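Cycloalternan-forming enzyme (Listeria monocytogenes serovar 1/2a, PDB 5F7U) belongs to glycoside hydrolase family 31, joining a TIM-barrel domain to several beta domains and a family 6 carbohydrate-binding module, and binds glycans at several sites. Local coordinates at residues E760-E765 against G780-Y785; D745-P750 against P793-A798; M719-A724 against Q739-D744. The protein carries 1 engineered substitution. All blocks are in the same frame, centred on the assembly; numbering follows the deposited sequence.

Interaction 1: E760-E765 against G780-Y785; sequences EVYLPE and GETISY. With GLC (alpha-D-glucopyranose), chain B.
Ile783 meets Val761 and Leu763 on one face of a two-stranded antiparallel sheet: its CG1 lies 3.9 Å from Val761 CB, and its CG2 and CD1 are each equally far from Leu763 CD1. With chi1 at 65°, CG1 sits between the backbone N and the carbonyl carbon, packed on Val761. Phe795 and His777 close over Ile783 from outside the pair. On the other face the methyl CG2 of Thr782 rests against Glu760 CB, while Thr782 OG1 comes to the edge of the Tyr762 ring, in its plane, 3.6 Å from CD1. The far end of that ring is fixed by a hydrogen bond from its hydroxyl group to Asp730. Val761 and Ile783 exchange two backbone hydrogen bonds, and Leu763 N gives a third to Glu781 O (3.0 Å). Leu763 O then faces two residues at once, taking a short bond from Gly780 N (2.6 Å) and a weak one from Glu781 N (3.4 Å). At phi 95° and psi 19° a CB on Gly780 would be pressed against the carbonyl oxygen of the preceding residue. This is a G1 beta bulge opposite Leu763. At the other end of the pair the Tyr785 ring, hydrogen-bonded through OH to Asp770, lies under the glucose with C2 over its centre, 3.7 Å from CZ: an aromatic sugar-stacking platform in a glycan pocket.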
loop_
_atom_site.group_PDB
_atom_site.type_symbol
_atom_site.label_atom_id
_atom_site.label_comp_id
_atom_site.label_asym_id
_atom_site.label_seq_id
_atom_site.Cartn_x
_atom_site.Cartn_y
_atom_site.Cartn_z
ATOM N N GLU A 760 21.838 -4.331 -4.574
ATOM C CA GLU A 760 21.396 -4.960 -5.827
ATOM C C GLU A 760 20.117 -4.279 -6.260
ATOM O O GLU A 760 19.222 -4.051 -5.426
ATOM C CB GLU A 760 21.106 -6.445 -5.611
ATOM C CG GLU A 760 22.353 -7.295 -5.566
ATOM C CD GLU A 760 22.054 -8.783 -5.388
ATOM O OE1 GLU A 760 20.877 -9.210 -5.387
ATOM O OE2 GLU A 760 23.013 -9.533 -5.234
ATOM N N VAL A 761 20.038 -3.909 -7.542
ATOM C CA VAL A 761 18.807 -3.339 -8.096
ATOM C C VAL A 761 18.447 -4.123 -9.342
ATOM O O VAL A 761 19.246 -4.162 -10.292
ATOM C CB VAL A 761 18.948 -1.847 -8.482
ATOM C CG1 VAL A 761 17.584 -1.289 -8.916
ATOM C CG2 VAL A 761 19.504 -1.019 -7.323
ATOM N N TYR A 762 17.272 -4.743 -9.360
ATOM C CA TYR A 762 16.873 -5.421 -10.588
ATOM C C TYR A 762 16.269 -4.384 -11.542
ATOM O O TYR A 762 15.314 -3.671 -11.163
ATOM C CB TYR A 762 15.875 -6.594 -10.361
ATOM C CG TYR A 762 15.444 -7.109 -11.724
ATOM C CD1 TYR A 762 16.361 -7.784 -12.554
ATOM C CD2 TYR A 762 14.176 -6.806 -12.245
ATOM C CE1 TYR A 762 16.005 -8.198 -13.825
ATOM C CE2 TYR A 762 13.806 -7.215 -13.523
ATOM C CZ TYR A 762 14.731 -7.894 -14.315
ATOM O OH TYR A 762 14.398 -8.302 -15.587
ATOM N N LEU A 763 16.830 -4.288 -12.757
ATOM C CA LEU A 763 16.301 -3.380 -13.762
ATOM C C LEU A 763 15.562 -4.155 -14.833
ATOM O O LEU A 763 16.183 -4.941 -15.549
ATOM C CB LEU A 763 17.423 -2.547 -14.398
ATOM C CG LEU A 763 18.233 -1.679 -13.435
ATOM C CD1 LEU A 763 19.363 -1.023 -14.222
ATOM C CD2 LEU A 763 17.373 -0.637 -12.718
ATOM N N PRO A 764 14.241 -3.931 -14.954
ATOM C CA PRO A 764 13.500 -4.541 -16.061
ATOM C C PRO A 764 13.976 -4.028 -17.412
ATOM O O PRO A 764 14.706 -3.039 -17.489
ATOM C CB PRO A 764 12.061 -4.079 -15.826
ATOM C CG PRO A 764 12.008 -3.735 -14.378
ATOM C CD PRO A 764 13.356 -3.112 -14.106
ATOM N N GLU A 765 13.567 -4.719 -18.477
ATOM C CA GLU A 765 14.046 -4.385 -19.817
ATOM C C GLU A 765 13.701 -2.922 -20.137
ATOM O O GLU A 765 12.687 -2.421 -19.696
ATOM C CB GLU A 765 13.505 -5.379 -20.854
ATOM C CG GLU A 765 14.654 -6.089 -21.565
ATOM C CD GLU A 765 14.328 -7.479 -22.078
ATOM O OE1 GLU A 765 13.654 -7.585 -23.131
ATOM O OE2 GLU A 765 14.786 -8.471 -21.449
ATOM N N GLY A 780 17.303 -5.222 -17.897
ATOM C CA GLY A 780 17.398 -6.670 -18.165
ATOM C C GLY A 780 18.427 -7.454 -17.352
ATOM O O GLY A 780 18.827 -8.549 -17.772
ATOM N N GLU A 781 18.871 -6.891 -16.224
ATOM C CA GLU A 781 19.844 -7.530 -15.330
ATOM C C GLU A 781 19.767 -6.887 -13.955
ATOM O O GLU A 781 19.144 -5.837 -13.800
ATOM C CB GLU A 781 21.277 -7.405 -15.872
ATOM C CG GLU A 781 21.805 -5.979 -15.973
ATOM C CD GLU A 781 23.216 -5.938 -16.551
ATOM O OE1 GLU A 781 23.933 -6.939 -16.391
ATOM O OE2 GLU A 781 23.609 -4.923 -17.179
ATOM N N THR A 782 20.404 -7.523 -12.977
ATOM C CA THR A 782 20.512 -6.973 -11.630
ATOM C C THR A 782 21.855 -6.249 -11.602
ATOM O O THR A 782 22.921 -6.852 -11.890
ATOM C CB THR A 782 20.472 -8.090 -10.573
ATOM O OG1 THR A 782 19.186 -8.738 -10.614
ATOM C CG2 THR A 782 20.737 -7.534 -9.159
ATOM N N ILE A 783 21.805 -4.969 -11.274
ATOM C CA ILE A 783 23.035 -4.186 -11.149
ATOM C C ILE A 783 23.440 -4.093 -9.678
ATOM O O ILE A 783 22.616 -4.343 -8.789
ATOM C CB ILE A 783 22.919 -2.776 -11.794
ATOM C CG1 ILE A 783 21.890 -1.887 -11.056
ATOM C CG2 ILE A 783 22.624 -2.902 -13.297
ATOM C CD1 ILE A 783 22.030 -0.409 -11.383
ATOM N N SER A 784 24.711 -3.759 -9.439
ATOM C CA SER A 784 25.194 -3.448 -8.090
ATOM C C SER A 784 25.434 -1.948 -8.006
ATOM O O SER A 784 26.232 -1.398 -8.763
ATOM C CB SER A 784 26.466 -4.235 -7.785
ATOM O OG SER A 784 26.868 -4.028 -6.441
ATOM N N TYR A 785 24.717 -1.286 -7.110
ATOM C CA TYR A 785 24.818 0.162 -6.938
ATOM C C TYR A 785 25.478 0.457 -5.598
ATOM O O TYR A 785 24.998 -0.006 -4.543
ATOM C CB TYR A 785 23.409 0.779 -6.984
ATOM C CG TYR A 785 23.314 2.294 -7.123
ATOM C CD1 TYR A 785 23.463 3.125 -6.017
ATOM C CD2 TYR A 785 22.979 2.886 -8.356
ATOM C CE1 TYR A 785 23.326 4.511 -6.127
ATOM C CE2 TYR A 785 22.834 4.260 -8.480
ATOM C CZ TYR A 785 23.014 5.064 -7.363
ATOM O OH TYR A 785 22.868 6.426 -7.468
HETATM C C1 GLC B . 26.720 6.229 -8.187
HETATM C C2 GLC B . 26.663 4.803 -7.636
HETATM C C3 GLC B . 27.100 3.820 -8.732
HETATM C C4 GLC B . 26.286 4.037 -10.018
HETATM C C5 GLC B . 26.441 5.495 -10.479
HETATM C C6 GLC B . 25.664 5.871 -11.738
HETATM O O2 GLC B . 27.535 4.700 -6.503
HETATM O O3 GLC B . 27.009 2.470 -8.260
HETATM O O4 GLC B . 26.710 3.148 -11.053
HETATM O O5 GLC B . 25.974 6.337 -9.413
HETATM O O6 GLC B . 24.274 5.585 -11.540
#

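Interaction 2: D745-P750 against P793-A798; sequences DLLVAP and PVFAKA
Two inner strands of the antiparallel sheet in the family 31 C-terminal domain meet here, 746-748 running against 794-797. Leu747 and Phe795 form the central hydrogen-bonded pair, Leu747 N reaching Phe795 O at 2.7 Å and Phe795 N returning to Leu747 O at 2.9 Å, both donors in the carbonyl plane. Lys797 N to Asp745 O and Ala749 N to Pro793 O continue the pattern at either end, the latter donor lying nearly on the line of the carbonyl bond. The Phe795 ring turns its edge to the Leu747 carbonyl, CD1 standing 3.6 Å from O, and Leu747 CD2 packs loosely on the same CD1, 4.3 Å away. On the reverse face Val748 and Val794 run alongside each other in the same direction, with Val748 CG2 and Val794 CG1 4.0 Å apart. CG1 of Val794 is anti to the backbone N (chi1 -176°), which also brings it to Leu746 CB at 4.2 Å. Leu746 CD2 touches Ala796 CB. At the polar end the side chains of Lys797 and Asp745 cross at about a right angle, Lys797 CE coming 3.7 Å from Asp745 OD1; NZ stays 4.4 Å from OD1, beyond a salt bridge, and bonds instead to the carbonyl of Asp744. Strands 740-742 and 767-770 flank the pair within the sheet, while Val761 of strand 758-763 packs on the face bearing Leu747 and Phe795.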
loop_
_atom_site.group_PDB
_atom_site.type_symbol
_atom_site.label_atom_id
_atom_site.label_comp_id
_atom_site.label_asym_id
_atom_site.label_seq_id
_atom_site.Cartn_x
_atom_site.Cartn_y
_atom_site.Cartn_z
ATOM N N ASP A 745 7.093 6.368 -13.310
ATOM C CA ASP A 745 8.413 6.463 -13.945
ATOM C C ASP A 745 9.642 6.172 -13.112
ATOM O O ASP A 745 10.719 5.995 -13.691
ATOM C CB ASP A 745 8.597 7.850 -14.532
ATOM C CG ASP A 745 7.521 8.193 -15.498
ATOM O OD1 ASP A 745 7.359 7.446 -16.474
ATOM O OD2 ASP A 745 6.831 9.208 -15.255
ATOM N N LEU A 746 9.509 6.149 -11.785
ATOM C CA LEU A 746 10.696 6.087 -10.927
ATOM C C LEU A 746 10.810 4.724 -10.319
ATOM O O LEU A 746 9.832 4.203 -9.778
ATOM C CB LEU A 746 10.673 7.143 -9.820
ATOM C CG LEU A 746 10.678 8.618 -10.257
ATOM C CD1 LEU A 746 10.564 9.516 -9.019
ATOM C CD2 LEU A 746 11.919 8.942 -11.091
ATOM N N LEU A 747 11.999 4.137 -10.464
ATOM C CA LEU A 747 12.309 2.889 -9.784
ATOM C C LEU A 747 13.141 3.245 -8.557
ATOM O O LEU A 747 14.242 3.837 -8.672
ATOM C CB LEU A 747 13.036 1.918 -10.722
ATOM C CG LEU A 747 13.235 0.448 -10.275
ATOM C CD1 LEU A 747 13.663 -0.373 -11.485
ATOM C CD2 LEU A 747 14.251 0.271 -9.143
ATOM N N VAL A 748 12.621 2.901 -7.375
ATOM C CA VAL A 748 13.293 3.265 -6.118
ATOM C C VAL A 748 13.803 1.996 -5.445
ATOM O O VAL A 748 13.052 1.042 -5.289
ATOM C CB VAL A 748 12.320 3.989 -5.138
ATOM C CG1 VAL A 748 13.007 4.328 -3.820
ATOM C CG2 VAL A 748 11.749 5.244 -5.777
ATOM N N ALA A 749 15.055 2.018 -4.972
ATOM C CA ALA A 749 15.645 0.849 -4.341
ATOM C C ALA A 749 16.224 1.167 -2.961
ATOM O O ALA A 749 17.415 1.411 -2.829
ATOM C CB ALA A 749 16.689 0.234 -5.279
ATOM N N PRO A 750 15.366 1.174 -1.911
ATOM C CA PRO A 750 15.919 1.562 -0.614
ATOM C C PRO A 750 16.835 0.479 -0.050
ATOM O O PRO A 750 16.741 -0.686 -0.452
ATOM C CB PRO A 750 14.679 1.744 0.255
ATOM C CG PRO A 750 13.689 0.808 -0.312
ATOM C CD PRO A 750 13.929 0.840 -1.817
ATOM N N PRO A 793 19.446 4.741 -4.362
ATOM C CA PRO A 793 19.347 4.534 -5.827
ATOM C C PRO A 793 17.926 4.822 -6.311
ATOM O O PRO A 793 16.982 4.202 -5.828
ATOM C CB PRO A 793 19.657 3.037 -6.008
ATOM C CG PRO A 793 20.281 2.602 -4.712
ATOM C CD PRO A 793 19.712 3.485 -3.638
ATOM N N VAL A 794 17.773 5.782 -7.223
ATOM C CA VAL A 794 16.468 6.072 -7.852
ATOM C C VAL A 794 16.714 6.298 -9.339
ATOM O O VAL A 794 17.607 7.065 -9.694
ATOM C CB VAL A 794 15.746 7.308 -7.259
ATOM C CG1 VAL A 794 14.372 7.473 -7.910
ATOM C CG2 VAL A 794 15.539 7.177 -5.741
ATOM N N PHE A 795 15.918 5.641 -10.185
ATOM C CA PHE A 795 16.109 5.683 -11.639
ATOM C C PHE A 795 14.827 6.044 -12.369
ATOM O O PHE A 795 13.734 5.606 -11.979
ATOM C CB PHE A 795 16.576 4.327 -12.166
ATOM C CG PHE A 795 17.680 3.704 -11.356
ATOM C CD1 PHE A 795 17.386 2.994 -10.188
ATOM C CD2 PHE A 795 19.025 3.826 -11.764
ATOM C CE1 PHE A 795 18.402 2.425 -9.429
ATOM C CE2 PHE A 795 20.041 3.234 -11.017
ATOM C CZ PHE A 795 19.728 2.534 -9.846
ATOM N N ALA A 796 14.965 6.828 -13.436
ATOM C CA ALA A 796 13.822 7.156 -14.285
ATOM C C ALA A 796 13.784 6.254 -15.504
ATOM O O ALA A 796 14.794 6.027 -16.151
ATOM C CB ALA A 796 13.880 8.612 -14.731
ATOM N N LYS A 797 12.577 5.802 -15.817
ATOM C CA LYS A 797 12.262 4.967 -16.976
ATOM C C LYS A 797 12.414 5.770 -18.261
ATOM O O LYS A 797 12.175 6.980 -18.276
ATOM C CB LYS A 797 10.810 4.534 -16.817
ATOM C CG LYS A 797 10.289 3.529 -17.803
ATOM C CD LYS A 797 8.970 2.967 -17.270
ATOM C CE LYS A 797 7.796 3.921 -17.380
ATOM N NZ LYS A 797 6.549 3.167 -17.010
ATOM N N ALA A 798 12.808 5.090 -19.342
ATOM C CA ALA A 798 12.908 5.718 -20.667
ATOM C C ALA A 798 11.594 6.390 -21.054
ATOM O O ALA A 798 10.525 5.797 -20.908
ATOM C CB ALA A 798 13.310 4.674 -21.713
#

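Interaction 3: M719-A724 against Q739-D744; sequences MMRQMA and QYMFGD
Met720 lies over one face of the Tyr740 ring, its SD 3.7 Å from the centroid and 9° off the ring normal, a Met-aromatic contact. CG adds a CH-pi contact nearer the rim, 3.3 Å from Tyr740 CD1. Extended through chi1 and chi2, the methionine sets SD over the centre of the face, then turns at chi3. Arg721 bends at chi3 and brings its guanidinium end-on to one backbone oxygen: NH1 and NH2 each lie 2.9 Å from Gly743 O, which sits in the guanidinium plane, both from the same face of that carbonyl. Met741 CB covers one face of the guanidinium at 3.4 Å from NH1. These side chains flank a short antiparallel pairing in which strand 720-721, at the edge of the domain's six-stranded sheet, joins 740-742; Arg721 and Met741 share two backbone bonds, and Gly743 N adds one to Met719 O. The chain then turns into a short, weakly bonded helix, 723-726, where Gln722 is the N-cap, its OE1 accepting from Ala724 N. Met723 SD takes a weak bond from Gln739 NE2 (3.5 Å), whose stronger partner is the carbonyl of Tyr762, and a water links Met723 N to Gln739 O. Farther out, Asp726 forms a salt bridge with Arg721 NH1, and Ser718 O accepts from NH2. The Tyr740 hydroxyl bonds to the Phe654 carbonyl, while Leu614 and Leu618 of helix 607-622 pack on the ring.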
loop_
_atom_site.group_PDB
_atom_site.type_symbol
_atom_site.label_atom_id
_atom_site.label_comp_id
_atom_site.label_asym_id
_atom_site.label_seq_id
_atom_site.Cartn_x
_atom_site.Cartn_y
_atom_site.Cartn_z
ATOM N N MET A 719 0.389 4.455 -5.986
ATOM C CA MET A 719 1.578 5.307 -6.072
ATOM C C MET A 719 2.887 4.528 -5.967
ATOM O O MET A 719 3.850 4.811 -6.690
ATOM C CB MET A 719 1.524 6.389 -5.001
ATOM C CG MET A 719 0.485 7.451 -5.334
ATOM S SD MET A 719 0.143 8.501 -3.923
ATOM C CE MET A 719 1.555 9.587 -3.983
ATOM N N MET A 720 2.909 3.544 -5.068
ATOM C CA MET A 720 4.108 2.750 -4.848
ATOM C C MET A 720 3.752 1.319 -5.174
ATOM O O MET A 720 2.803 0.808 -4.591
ATOM C CB MET A 720 4.519 2.869 -3.377
ATOM C CG MET A 720 5.723 2.023 -3.019
ATOM S SD MET A 720 6.241 2.164 -1.288
ATOM C CE MET A 720 4.718 1.662 -0.508
ATOM N N ARG A 721 4.477 0.676 -6.099
ATOM C CA ARG A 721 4.065 -0.655 -6.578
ATOM C C ARG A 721 5.208 -1.663 -6.598
ATOM O O ARG A 721 6.323 -1.350 -6.997
ATOM C CB ARG A 721 3.462 -0.563 -8.004
ATOM C CG ARG A 721 2.247 0.347 -8.115
ATOM C CD ARG A 721 1.671 0.497 -9.533
ATOM N NE ARG A 721 2.696 0.851 -10.531
ATOM C CZ ARG A 721 3.346 2.015 -10.581
ATOM N NH1 ARG A 721 4.276 2.223 -11.523
ATOM N NH2 ARG A 721 3.063 2.987 -9.707
ATOM N N GLN A 722 4.882 -2.894 -6.221
ATOM C CA GLN A 722 5.824 -4.017 -6.283
ATOM C C GLN A 722 6.114 -4.238 -7.787
ATOM O O GLN A 722 5.232 -3.986 -8.647
ATOM C CB GLN A 722 5.135 -5.229 -5.644
ATOM C CG GLN A 722 6.049 -6.403 -5.264
ATOM C CD GLN A 722 6.369 -7.282 -6.471
ATOM O OE1 GLN A 722 5.561 -7.405 -7.379
ATOM N NE2 GLN A 722 7.559 -7.878 -6.491
ATOM N N MET A 723 7.322 -4.714 -8.116
ATOM C CA MET A 723 7.768 -4.710 -9.524
ATOM C C MET A 723 6.883 -5.507 -10.474
ATOM O O MET A 723 6.693 -5.116 -11.627
ATOM C CB MET A 723 9.225 -5.183 -9.653
ATOM C CG MET A 723 10.274 -4.317 -8.944
ATOM S SD MET A 723 10.339 -2.590 -9.435
ATOM C CE MET A 723 10.706 -2.758 -11.189
ATOM N N ALA A 724 6.315 -6.608 -9.978
ATOM C CA ALA A 724 5.475 -7.485 -10.802
ATOM C C ALA A 724 4.121 -6.847 -11.165
ATOM O O ALA A 724 3.405 -7.353 -12.030
ATOM C CB ALA A 724 5.280 -8.853 -10.128
ATOM N N GLN A 739 12.670 -3.104 -3.496
ATOM C CA GLN A 739 12.619 -2.016 -4.476
ATOM C C GLN A 739 11.181 -1.913 -4.948
ATOM O O GLN A 739 10.381 -2.832 -4.718
ATOM C CB GLN A 739 13.545 -2.278 -5.666
ATOM C CG GLN A 739 13.142 -3.483 -6.526
ATOM C CD GLN A 739 14.142 -3.722 -7.644
ATOM O OE1 GLN A 739 15.251 -4.174 -7.403
ATOM N NE2 GLN A 739 13.740 -3.420 -8.871
ATOM N N TYR A 740 10.860 -0.825 -5.639
ATOM C CA TYR A 740 9.492 -0.631 -6.112
ATOM C C TYR A 740 9.421 0.480 -7.123
ATOM O O TYR A 740 10.383 1.252 -7.294
ATOM C CB TYR A 740 8.564 -0.295 -4.930
ATOM C CG TYR A 740 9.019 0.843 -4.052
ATOM C CD1 TYR A 740 8.708 2.186 -4.363
ATOM C CD2 TYR A 740 9.752 0.585 -2.873
ATOM C CE1 TYR A 740 9.117 3.234 -3.521
ATOM C CE2 TYR A 740 10.158 1.629 -2.032
ATOM C CZ TYR A 740 9.835 2.941 -2.363
ATOM O OH TYR A 740 10.233 3.971 -1.515
ATOM N N MET A 741 8.282 0.572 -7.801
ATOM C CA MET A 741 8.027 1.708 -8.689
ATOM C C MET A 741 7.291 2.772 -7.897
ATOM O O MET A 741 6.443 2.455 -7.046
ATOM C CB MET A 741 7.173 1.303 -9.895
ATOM C CG MET A 741 7.823 0.292 -10.839
ATOM S SD MET A 741 9.380 0.852 -11.559
ATOM C CE MET A 741 8.881 2.288 -12.514
ATOM N N PHE A 742 7.611 4.031 -8.175
ATOM C CA PHE A 742 6.996 5.156 -7.474
ATOM C C PHE A 742 6.498 6.126 -8.528
ATOM O O PHE A 742 7.295 6.633 -9.328
ATOM C CB PHE A 742 8.027 5.806 -6.534
ATOM C CG PHE A 742 7.465 6.872 -5.639
ATOM C CD1 PHE A 742 6.358 6.621 -4.824
ATOM C CD2 PHE A 742 8.081 8.123 -5.582
ATOM C CE1 PHE A 742 5.851 7.610 -3.989
ATOM C CE2 PHE A 742 7.585 9.111 -4.731
ATOM C CZ PHE A 742 6.481 8.852 -3.934
ATOM N N GLY A 743 5.177 6.347 -8.560
ATOM C CA GLY A 743 4.526 6.971 -9.748
ATOM C C GLY A 743 4.733 6.063 -10.961
ATOM O O GLY A 743 5.029 4.884 -10.795
ATOM N N ASP A 744 4.609 6.604 -12.174
ATOM C CA ASP A 744 4.745 5.756 -13.383
ATOM C C ASP A 744 6.191 5.469 -13.717
ATOM O O ASP A 744 6.472 4.473 -14.378
ATOM C CB ASP A 744 4.162 6.450 -14.634
ATOM C CG ASP A 744 2.680 6.810 -14.509
ATOM O OD1 ASP A 744 1.901 6.026 -13.939
ATOM O OD2 ASP A 744 2.287 7.889 -15.029
HETATM O O HOH W 1 9.073 -4.929 -5.894
#

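All three contacts lie within the family 31 C-terminal domain. Interaction 3 closes first along the chain; interaction 1 follows, nested inside the loop that interaction 2 closes. Interactions 2 and 3, with centres about 9 Å apart, belong to one antiparallel sheet, whose neighbouring strands 740-742 and 746-748 join them through the backbone bond from Val748 N to Tyr740 O. Interaction 1 is a separate strand pair packed on that sheet, its centre about 11 Å from that of interaction 2 and 15 Å from that of interaction 3. Interaction 3 meets TIM-barrel helix 607-622 through Met720 and Tyr740; interaction 1 reaches a glycan pocket through Tyr785, which rests on Pro793 and Phe795.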